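Local coordinates for protein AP endonuclease, family 2 (Brucella melitensis biovar Abortus, PDB 3NGF) that probably catalyses hydroxypyruvate isomerisation as a manganese-binding TIM-barrel enzyme of the hyi family, although it is also named an AP endonuclease, at residues Gly72-Gly77 / His111-Ile116; Ala14-Met19 / Arg30-Ala35; Ala213-Arg218 / Gly224-Pro229; Arg198-Met203 / Glu236-Arg241. One frame throughout, in Å; residues are numbered along the deposited sequence.

The four contacts lie around one eight-stranded TIM barrel. Contact 2 is the most buried and joins strand 11-15 to helix 25-34 through alkyl groups alone. Contact 1 is partly buried and links two loops that follow strands 63-68 and 109-111, with a sulfur-aromatic touch. Contact 3 is also partly buried, has the largest interface, and is the polar one: two direct hydrogen bonds and a water join the loop after strand 207-212 to the start of helix 228-237. Contact 4 sits at the far end of that helix, where V238 packs on helix 196-202 by thin apolar touches. Contacts 1 and 3 come nearest the manganese.

Contact 1: Gly72-Gly77 / His111-Ile116; sequences GDWAAG and HAMSGI
The M113 sulfur meets the W74 indole at its edge. This is a Met-aromatic contact between two loops of the TIM barrel. Segment 72-77 follows strand 63-68, and segment 111-116 follows strand 109-111. M113 SD lies close to the indole plane, 4.0 Å from W74 CZ3. It is 5.3 Å from the centroid of the six-membered ring of W74. The methyl takes part too, with M113 CE 4.1 Å from W74 CZ3. The bend at chi3 (74°) swings CE back beside the ring corner that SD already meets. The two side chains cross at about a right angle.

A looser touch brings I116 CG1 4.4 Å from the carbonyl oxygen G77 O. R79 makes a cation-pi contact with W74, and F44 meets the indole edge-to-face. The M113 side chain is about 6 Å from that of E150, a manganese ligand, which places the contact beside the metal site.

Within segment 72-77, two local bonds shape the turn. A type I turn runs from W74 to G77, with G77 N 2.8 Å from W74 O. D73 adds an Asx motif: A76 N reaches D73 OD1 at 3.2 Å from above the carboxylate plane, 75° out of it.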
# COMPACT_ATOMS: atom_id res chain seq x y z
N GLY A 72 9.58 11.40 4.62
CA GLY A 72 10.04 12.64 5.27
C GLY A 72 10.12 12.44 6.78
O GLY A 72 10.36 11.34 7.24
N ASP A 73 9.89 13.50 7.54
CA ASP A 73 10.00 13.47 9.00
C ASP A 73 8.68 13.01 9.62
O ASP A 73 7.84 13.84 9.97
CB ASP A 73 10.38 14.87 9.51
CG ASP A 73 10.77 14.90 10.98
OD1 ASP A 73 10.60 13.89 11.71
OD2 ASP A 73 11.26 15.98 11.40
N TRP A 74 8.50 11.70 9.76
CA TRP A 74 7.24 11.11 10.27
C TRP A 74 6.91 11.57 11.69
O TRP A 74 5.76 11.96 11.98
CB TRP A 74 7.31 9.60 10.24
CG TRP A 74 5.97 8.92 10.49
CD1 TRP A 74 5.43 8.58 11.70
CD2 TRP A 74 5.01 8.53 9.50
NE1 TRP A 74 4.20 7.99 11.52
CE2 TRP A 74 3.92 7.94 10.18
CE3 TRP A 74 4.96 8.61 8.10
CZ2 TRP A 74 2.79 7.45 9.52
CZ3 TRP A 74 3.85 8.12 7.44
CH2 TRP A 74 2.78 7.54 8.15
N ALA A 75 7.91 11.52 12.56
CA ALA A 75 7.79 12.01 13.94
C ALA A 75 7.27 13.44 13.99
O ALA A 75 6.50 13.79 14.89
CB ALA A 75 9.13 11.89 14.67
N ALA A 76 7.66 14.29 13.03
CA ALA A 76 7.17 15.67 12.98
C ALA A 76 5.82 15.84 12.28
O ALA A 76 5.38 16.97 12.05
CB ALA A 76 8.21 16.59 12.34
N GLY A 77 5.16 14.73 11.93
CA GLY A 77 3.84 14.79 11.28
C GLY A 77 3.84 14.71 9.75
O GLY A 77 2.78 14.79 9.13
N HIS A 111 4.76 2.27 -2.92
CA HIS A 111 3.82 3.36 -2.69
C HIS A 111 4.58 4.67 -2.41
O HIS A 111 5.36 4.75 -1.45
CB HIS A 111 2.89 2.98 -1.53
CG HIS A 111 2.03 4.09 -1.01
ND1 HIS A 111 1.55 4.09 0.28
CD2 HIS A 111 1.56 5.21 -1.59
CE1 HIS A 111 0.80 5.17 0.46
NE2 HIS A 111 0.79 5.86 -0.66
N ALA A 112 4.37 5.67 -3.25
CA ALA A 112 4.92 7.01 -3.02
C ALA A 112 3.86 7.88 -2.35
O ALA A 112 2.86 8.24 -2.99
CB ALA A 112 5.36 7.62 -4.34
N MET A 113 4.09 8.24 -1.09
CA MET A 113 3.17 9.08 -0.33
C MET A 113 3.23 10.54 -0.80
O MET A 113 4.27 11.04 -1.24
CB MET A 113 3.49 8.97 1.17
CG MET A 113 3.34 7.54 1.74
SD MET A 113 3.34 7.58 3.53
CE MET A 113 1.73 8.24 3.89
N SER A 114 2.10 11.22 -0.69
CA SER A 114 1.93 12.55 -1.29
C SER A 114 2.10 13.73 -0.33
O SER A 114 2.49 14.82 -0.76
CB SER A 114 0.58 12.67 -2.02
OG SER A 114 0.61 12.00 -3.27
N GLY A 115 1.76 13.54 0.94
CA GLY A 115 1.91 14.59 1.94
C GLY A 115 0.58 15.18 2.34
O GLY A 115 -0.44 15.00 1.66
N ILE A 116 0.60 15.90 3.47
CA ILE A 116 -0.49 16.77 3.90
C ILE A 116 -0.35 18.08 3.12
O ILE A 116 0.63 18.83 3.32
CB ILE A 116 -0.40 17.06 5.42
CG1 ILE A 116 -0.39 15.78 6.25
CG2 ILE A 116 -1.52 18.01 5.88
CD1 ILE A 116 -1.56 14.89 6.02

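Contact 2: Ala14-Met19 / Arg30-Ala35; sequences ANLSTM and RLAAEA
A32 touches A14 and L16 through methyl groups, and the flat groups are held on other sides of the two segments. The N15 amide oxygen takes two donors, tilted to opposite sides of its plane. S17 N comes from one side, 2.9 Å from N15 OD1. T18 N comes from the other, 3.1 Å from N15 OD1. These bonds form an Asx turn and an Asx motif, and they tie the amide to the loop after the strand. E41 accepts from N15 ND2 and so fixes the other end of the amide. On the helix, the R30 guanidinium meets E34 at its edge. R30 NH1 is 3.1 Å from E34 OE2, a salt bridge one helical turn long. The oxygen lies in the guanidinium plane, but the nitrogen stands 35° out of the carboxylate plane.

The contact itself is small and wholly apolar. A14 CB is 4.0 Å from A32 CB, and L16 CD2 is 3.9 Å from the same A32 CB. The L16 branch reaches in because its CG lies anti to the carbonyl carbon (chi1 -51°). Small residues let the backbones come close: A14 CA and A32 CA are 6.4 Å apart.

Strand 11-15 and helix 25-34 open a beta-alpha-beta unit that ends in strand 39-41. A14 pairs with G39 and E41 of that strand, while L16 and A32 both touch V40.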
# COMPACT_ATOMS: atom_id res chain seq x y z
N ALA A 14 0.45 -10.57 4.64
CA ALA A 14 0.39 -10.03 6.00
C ALA A 14 1.07 -8.66 6.02
O ALA A 14 2.14 -8.50 5.43
CB ALA A 14 1.07 -10.99 7.00
N ASN A 15 0.43 -7.67 6.63
CA ASN A 15 1.10 -6.39 6.88
C ASN A 15 1.85 -6.44 8.23
O ASN A 15 1.24 -6.47 9.30
CB ASN A 15 0.11 -5.22 6.81
CG ASN A 15 0.80 -3.88 6.88
OD1 ASN A 15 1.50 -3.60 7.84
ND2 ASN A 15 0.63 -3.04 5.83
N LEU A 16 3.19 -6.45 8.16
CA LEU A 16 4.02 -6.61 9.36
C LEU A 16 4.19 -5.32 10.17
O LEU A 16 4.81 -5.36 11.23
CB LEU A 16 5.39 -7.20 8.98
CG LEU A 16 5.37 -8.46 8.13
CD1 LEU A 16 6.80 -9.03 8.00
CD2 LEU A 16 4.43 -9.59 8.69
N SER A 17 3.67 -4.19 9.69
CA SER A 17 3.64 -2.97 10.47
C SER A 17 2.43 -3.01 11.42
O SER A 17 2.54 -2.55 12.55
CB SER A 17 3.56 -1.71 9.56
OG SER A 17 4.75 -1.58 8.76
N THR A 18 1.31 -3.56 10.95
CA THR A 18 0.07 -3.58 11.77
C THR A 18 -0.25 -4.93 12.43
O THR A 18 -0.93 -4.97 13.48
CB THR A 18 -1.16 -3.11 10.96
OG1 THR A 18 -1.49 -4.07 9.94
CG2 THR A 18 -0.94 -1.69 10.35
N MET A 19 0.22 -6.02 11.83
CA MET A 19 0.01 -7.38 12.36
C MET A 19 1.24 -7.92 13.04
O MET A 19 2.35 -7.47 12.76
CB MET A 19 -0.41 -8.37 11.27
CG MET A 19 -1.70 -7.99 10.53
SD MET A 19 -2.10 -9.04 9.14
CE MET A 19 -2.28 -10.65 9.96
N ARG A 30 8.85 -14.73 10.39
CA ARG A 30 8.62 -16.14 10.75
C ARG A 30 7.16 -16.38 11.17
O ARG A 30 6.53 -17.37 10.78
CB ARG A 30 9.53 -16.55 11.88
CG ARG A 30 9.35 -18.02 12.32
CD ARG A 30 10.30 -18.44 13.44
NE ARG A 30 10.12 -17.66 14.67
CZ ARG A 30 9.19 -17.87 15.60
NH1 ARG A 30 8.30 -18.85 15.48
NH2 ARG A 30 9.15 -17.08 16.66
N LEU A 31 6.62 -15.50 12.00
CA LEU A 31 5.23 -15.69 12.44
C LEU A 31 4.21 -15.64 11.28
O LEU A 31 3.26 -16.43 11.25
CB LEU A 31 4.88 -14.72 13.55
CG LEU A 31 5.64 -14.83 14.87
CD1 LEU A 31 4.94 -13.90 15.89
CD2 LEU A 31 5.73 -16.26 15.41
N ALA A 32 4.43 -14.75 10.31
CA ALA A 32 3.58 -14.65 9.14
C ALA A 32 3.68 -15.91 8.30
O ALA A 32 2.66 -16.45 7.89
CB ALA A 32 3.96 -13.39 8.28
N ALA A 33 4.89 -16.39 8.08
CA ALA A 33 5.08 -17.63 7.30
C ALA A 33 4.46 -18.86 8.01
O ALA A 33 3.81 -19.69 7.35
CB ALA A 33 6.57 -17.85 7.01
N GLU A 34 4.61 -18.95 9.33
CA GLU A 34 4.03 -20.08 10.10
C GLU A 34 2.50 -20.02 10.11
O GLU A 34 1.85 -21.06 10.24
CB GLU A 34 4.59 -20.12 11.53
CG GLU A 34 6.06 -20.58 11.60
CD GLU A 34 6.64 -20.55 13.01
OE1 GLU A 34 5.89 -20.17 13.95
OE2 GLU A 34 7.83 -20.92 13.19
N ALA A 35 1.93 -18.82 9.94
CA ALA A 35 0.48 -18.62 9.89
C ALA A 35 -0.03 -18.93 8.47
O ALA A 35 -1.21 -18.93 8.25
CB ALA A 35 0.09 -17.18 10.33

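Contact 3: Ala213-Arg218 / Gly224-Pro229; sequences ASVPDR and GELNYP
Y228 gives its hydroxyl proton to the backbone of A213, with Y228 OH 2.7 Å from A213 O. The hydroxyl sits above the carbonyl plane, 39° out of it. A second bond runs between backbones: E225 N is 2.9 Å from V215 O. V215 O is also approached by a carbon, as G224 CA lies 3.3 Å away in a CA-H...O contact. The chain passes close here, and G224 has no side chain to collide with that oxygen. One water joins the same two runs. The water accepts from V215 N at 3.2 Å and from L226 N at 3.0 Å.

These bonds link the two arms of the loop between strand 207-212 and helix 228-237 of the TIM barrel. N227 holds the N-cap position, and Y228 begins the helix. The A213 side chain lies about 8 Å from the bound manganese, so the tyrosine grips the loop near the metal site. S214 OG bonds to H219 and E223 within the connecting loop.

Packing centres on V215. Its CG1 lies against the carboxylate end of E225, with V215 CG1 3.4 Å from E225 CD. The E225 chain starts between its backbone N and carbonyl carbon (chi1 72°), then runs extended and passes obliquely across the valine. E225 OE2 is bonded to Q190 of helix 186-192. The other valine branch, V215 CG2, is 4.1 Å from L226 CD1. P216 follows a cis peptide bond, and its CD comes near E225 OE1.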
# COMPACT_ATOMS: atom_id res chain seq x y z
N ALA A 213 -9.39 -4.16 5.54
CA ALA A 213 -9.54 -4.07 6.98
C ALA A 213 -11.02 -3.84 7.24
O ALA A 213 -11.73 -3.27 6.38
CB ALA A 213 -8.68 -2.90 7.58
N SER A 214 -11.52 -4.28 8.38
CA SER A 214 -12.93 -4.04 8.71
C SER A 214 -13.26 -2.55 8.76
O SER A 214 -12.41 -1.72 9.12
CB SER A 214 -13.34 -4.72 10.03
OG SER A 214 -12.84 -4.05 11.16
N VAL A 215 -14.50 -2.23 8.39
CA VAL A 215 -15.02 -0.87 8.49
C VAL A 215 -16.19 -0.92 9.50
O VAL A 215 -17.07 -1.74 9.35
CB VAL A 215 -15.49 -0.35 7.10
CG1 VAL A 215 -16.12 1.05 7.24
CG2 VAL A 215 -14.33 -0.33 6.10
N PRO A 216 -16.21 -0.01 10.49
CA PRO A 216 -15.31 1.12 10.64
C PRO A 216 -14.07 0.92 11.54
O PRO A 216 -13.24 1.84 11.64
CB PRO A 216 -16.22 2.17 11.26
CG PRO A 216 -17.10 1.36 12.18
CD PRO A 216 -17.36 0.09 11.42
N ASP A 217 -13.93 -0.22 12.21
CA ASP A 217 -12.94 -0.30 13.29
C ASP A 217 -11.54 -0.81 12.94
O ASP A 217 -10.68 -0.87 13.80
CB ASP A 217 -13.50 -1.07 14.47
CG ASP A 217 -14.64 -0.32 15.13
OD1 ASP A 217 -14.52 0.91 15.32
OD2 ASP A 217 -15.64 -0.97 15.44
N ARG A 218 -11.35 -1.14 11.67
CA ARG A 218 -10.02 -1.44 11.08
C ARG A 218 -9.38 -2.68 11.71
O ARG A 218 -8.19 -2.70 11.98
CB ARG A 218 -9.12 -0.21 11.13
CG ARG A 218 -8.10 -0.15 9.99
CD ARG A 218 -7.32 1.15 9.98
NE ARG A 218 -6.51 1.24 8.76
CZ ARG A 218 -5.81 2.31 8.40
NH1 ARG A 218 -5.75 3.40 9.16
NH2 ARG A 218 -5.12 2.28 7.27
N GLY A 224 -18.00 -6.09 10.73
CA GLY A 224 -18.22 -4.74 10.24
C GLY A 224 -19.15 -4.70 9.06
O GLY A 224 -19.80 -5.71 8.71
N GLU A 225 -19.18 -3.53 8.41
CA GLU A 225 -20.20 -3.24 7.41
C GLU A 225 -19.99 -3.87 6.03
O GLU A 225 -20.94 -3.99 5.26
CB GLU A 225 -20.46 -1.71 7.35
CG GLU A 225 -19.37 -0.89 6.71
CD GLU A 225 -19.50 0.61 6.95
OE1 GLU A 225 -19.63 1.07 8.10
OE2 GLU A 225 -19.47 1.35 5.95
N LEU A 226 -18.76 -4.30 5.73
CA LEU A 226 -18.47 -4.91 4.44
C LEU A 226 -18.49 -6.44 4.53
O LEU A 226 -18.04 -7.01 5.50
CB LEU A 226 -17.13 -4.45 3.89
CG LEU A 226 -16.90 -2.97 3.60
CD1 LEU A 226 -15.48 -2.74 3.05
CD2 LEU A 226 -17.96 -2.38 2.67
N ASN A 227 -19.02 -7.06 3.48
CA ASN A 227 -18.95 -8.50 3.29
C ASN A 227 -17.72 -8.84 2.44
O ASN A 227 -17.79 -8.87 1.21
CB ASN A 227 -20.25 -8.96 2.63
CG ASN A 227 -20.29 -10.45 2.35
OD1 ASN A 227 -19.41 -11.20 2.77
ND2 ASN A 227 -21.29 -10.87 1.62
N TYR A 228 -16.58 -9.07 3.10
CA TYR A 228 -15.33 -9.24 2.39
C TYR A 228 -15.28 -10.48 1.49
O TYR A 228 -14.70 -10.39 0.44
CB TYR A 228 -14.11 -9.16 3.33
CG TYR A 228 -13.60 -7.74 3.49
CD1 TYR A 228 -12.95 -7.10 2.45
CD2 TYR A 228 -13.82 -7.03 4.66
CE1 TYR A 228 -12.52 -5.82 2.55
CE2 TYR A 228 -13.37 -5.73 4.79
CZ TYR A 228 -12.71 -5.13 3.73
OH TYR A 228 -12.24 -3.84 3.81
N PRO A 229 -15.90 -11.62 1.86
CA PRO A 229 -15.92 -12.74 0.91
C PRO A 229 -16.55 -12.40 -0.44
O PRO A 229 -16.08 -12.86 -1.49
CB PRO A 229 -16.70 -13.83 1.66
CG PRO A 229 -16.43 -13.53 3.12
CD PRO A 229 -16.26 -12.04 3.23
O HOH W 1 -16.18 -4.66 7.23

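Contact 4: Arg198-Met203 / Glu236-Arg241; sequences RLIEKM and ESVGYR
V238 is turned (chi1 -58°) so that its two methyls reach different residues of helix 196-202. CG1 lies anti to the carbonyl carbon and meets E201. CG2 stands between the backbone N and the carbonyl carbon and meets I200. I200 presents its CG2 branch, which is anti to its own backbone N. V238 CG2 is 4.1 Å from I200 CG2. V238 CG1 is likewise 4.1 Å from E201 CG, so only the alkyl part of the glutamate is used. Both pairs of side chains cross at about a right angle.

The charged end of E201 turns to its own helix. R198 NH1 is 3.0 Å from E201 OE1 in a salt bridge, on the syn side of the carboxylate. After V238, G239 closes helix 228-237 in a Schellman motif, with G239 N 3.1 Å from E236 O. R241 folds back on this end, and R241 NH1 is 2.9 Å from Y240 O.

The contact joins helix 196-202 to the C-terminal end of helix 228-237, where V238 follows the last helical residues. The two helices flank strand 207-212 in the chain. I200 also packs on F207 of that strand and on L184 of strand 180-185. Y240 meets F207 and V210.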
# COMPACT_ATOMS: atom_id res chain seq x y z
N ARG A 198 -19.18 -1.65 -8.05
CA ARG A 198 -19.17 -0.86 -9.27
C ARG A 198 -17.91 -0.01 -9.40
O ARG A 198 -17.41 0.21 -10.51
CB ARG A 198 -20.46 -0.03 -9.36
CG ARG A 198 -21.70 -0.91 -9.52
CD ARG A 198 -21.76 -1.62 -10.86
NE ARG A 198 -23.04 -2.31 -10.99
CZ ARG A 198 -23.25 -3.62 -10.87
NH1 ARG A 198 -22.24 -4.46 -10.69
NH2 ARG A 198 -24.49 -4.08 -10.97
N LEU A 199 -17.34 0.39 -8.26
CA LEU A 199 -16.08 1.13 -8.28
C LEU A 199 -14.93 0.24 -8.79
O LEU A 199 -14.15 0.66 -9.66
CB LEU A 199 -15.73 1.60 -6.88
CG LEU A 199 -14.51 2.48 -6.69
CD1 LEU A 199 -14.64 3.77 -7.49
CD2 LEU A 199 -14.28 2.79 -5.16
N ILE A 200 -14.83 -0.97 -8.23
CA ILE A 200 -13.82 -1.96 -8.64
C ILE A 200 -13.93 -2.23 -10.12
O ILE A 200 -12.90 -2.26 -10.83
CB ILE A 200 -13.93 -3.30 -7.85
CG1 ILE A 200 -13.54 -3.06 -6.38
CG2 ILE A 200 -13.06 -4.38 -8.49
CD1 ILE A 200 -13.81 -4.23 -5.41
N GLU A 201 -15.16 -2.38 -10.59
CA GLU A 201 -15.44 -2.60 -12.00
C GLU A 201 -15.02 -1.42 -12.89
O GLU A 201 -14.42 -1.65 -13.98
CB GLU A 201 -16.92 -2.98 -12.18
CG GLU A 201 -17.20 -4.40 -11.66
CD GLU A 201 -18.66 -4.76 -11.57
OE1 GLU A 201 -19.50 -3.86 -11.69
OE2 GLU A 201 -18.97 -5.96 -11.38
N LYS A 202 -15.27 -0.19 -12.43
CA LYS A 202 -14.83 1.01 -13.16
C LYS A 202 -13.31 1.12 -13.16
O LYS A 202 -12.71 1.57 -14.14
CB LYS A 202 -15.39 2.29 -12.52
CG LYS A 202 -16.88 2.48 -12.56
CD LYS A 202 -17.35 3.42 -11.40
CE LYS A 202 -18.74 3.96 -11.61
NZ LYS A 202 -19.17 4.93 -10.54
N MET A 203 -12.67 0.69 -12.07
CA MET A 203 -11.23 0.84 -11.89
C MET A 203 -10.44 -0.33 -12.47
O MET A 203 -9.22 -0.39 -12.32
CB MET A 203 -10.88 1.00 -10.41
CG MET A 203 -11.33 2.33 -9.77
SD MET A 203 -11.03 2.42 -8.00
CE MET A 203 -9.21 2.57 -8.00
N GLU A 236 -11.85 -11.40 -8.14
CA GLU A 236 -11.60 -12.56 -9.02
C GLU A 236 -12.31 -12.43 -10.35
O GLU A 236 -11.72 -12.73 -11.41
CB GLU A 236 -12.01 -13.86 -8.33
CG GLU A 236 -11.08 -14.28 -7.21
CD GLU A 236 -9.68 -14.65 -7.69
OE1 GLU A 236 -9.54 -15.41 -8.67
OE2 GLU A 236 -8.70 -14.16 -7.06
N SER A 237 -13.55 -11.96 -10.29
CA SER A 237 -14.41 -11.74 -11.47
C SER A 237 -13.83 -10.75 -12.46
O SER A 237 -13.92 -10.97 -13.67
CB SER A 237 -15.86 -11.32 -11.06
OG SER A 237 -15.96 -9.90 -10.81
N VAL A 238 -13.18 -9.68 -11.96
CA VAL A 238 -12.57 -8.70 -12.84
C VAL A 238 -11.18 -9.12 -13.33
O VAL A 238 -10.58 -8.42 -14.14
CB VAL A 238 -12.50 -7.29 -12.21
CG1 VAL A 238 -13.93 -6.82 -11.83
CG2 VAL A 238 -11.57 -7.27 -11.00
N GLY A 239 -10.66 -10.25 -12.85
CA GLY A 239 -9.36 -10.74 -13.29
C GLY A 239 -8.19 -10.15 -12.53
O GLY A 239 -7.08 -10.13 -13.04
N TYR A 240 -8.42 -9.71 -11.29
CA TYR A 240 -7.32 -9.21 -10.47
C TYR A 240 -6.46 -10.37 -10.01
O TYR A 240 -6.97 -11.32 -9.44
CB TYR A 240 -7.84 -8.44 -9.25
CG TYR A 240 -6.74 -7.90 -8.39
CD1 TYR A 240 -5.91 -6.87 -8.85
CD2 TYR A 240 -6.50 -8.40 -7.13
CE1 TYR A 240 -4.89 -6.37 -8.07
CE2 TYR A 240 -5.45 -7.92 -6.35
CZ TYR A 240 -4.67 -6.91 -6.82
OH TYR A 240 -3.67 -6.43 -6.02
N ARG A 241 -5.15 -10.29 -10.25
CA ARG A 241 -4.23 -11.33 -9.83
C ARG A 241 -3.01 -10.77 -9.12
O ARG A 241 -1.93 -11.38 -9.13
CB ARG A 241 -3.81 -12.17 -11.06
CG ARG A 241 -5.00 -12.76 -11.81
CD ARG A 241 -5.63 -13.96 -11.13
NE ARG A 241 -6.69 -14.52 -11.97
CZ ARG A 241 -7.97 -14.12 -11.97
NH1 ARG A 241 -8.40 -13.14 -11.16
NH2 ARG A 241 -8.83 -14.71 -12.79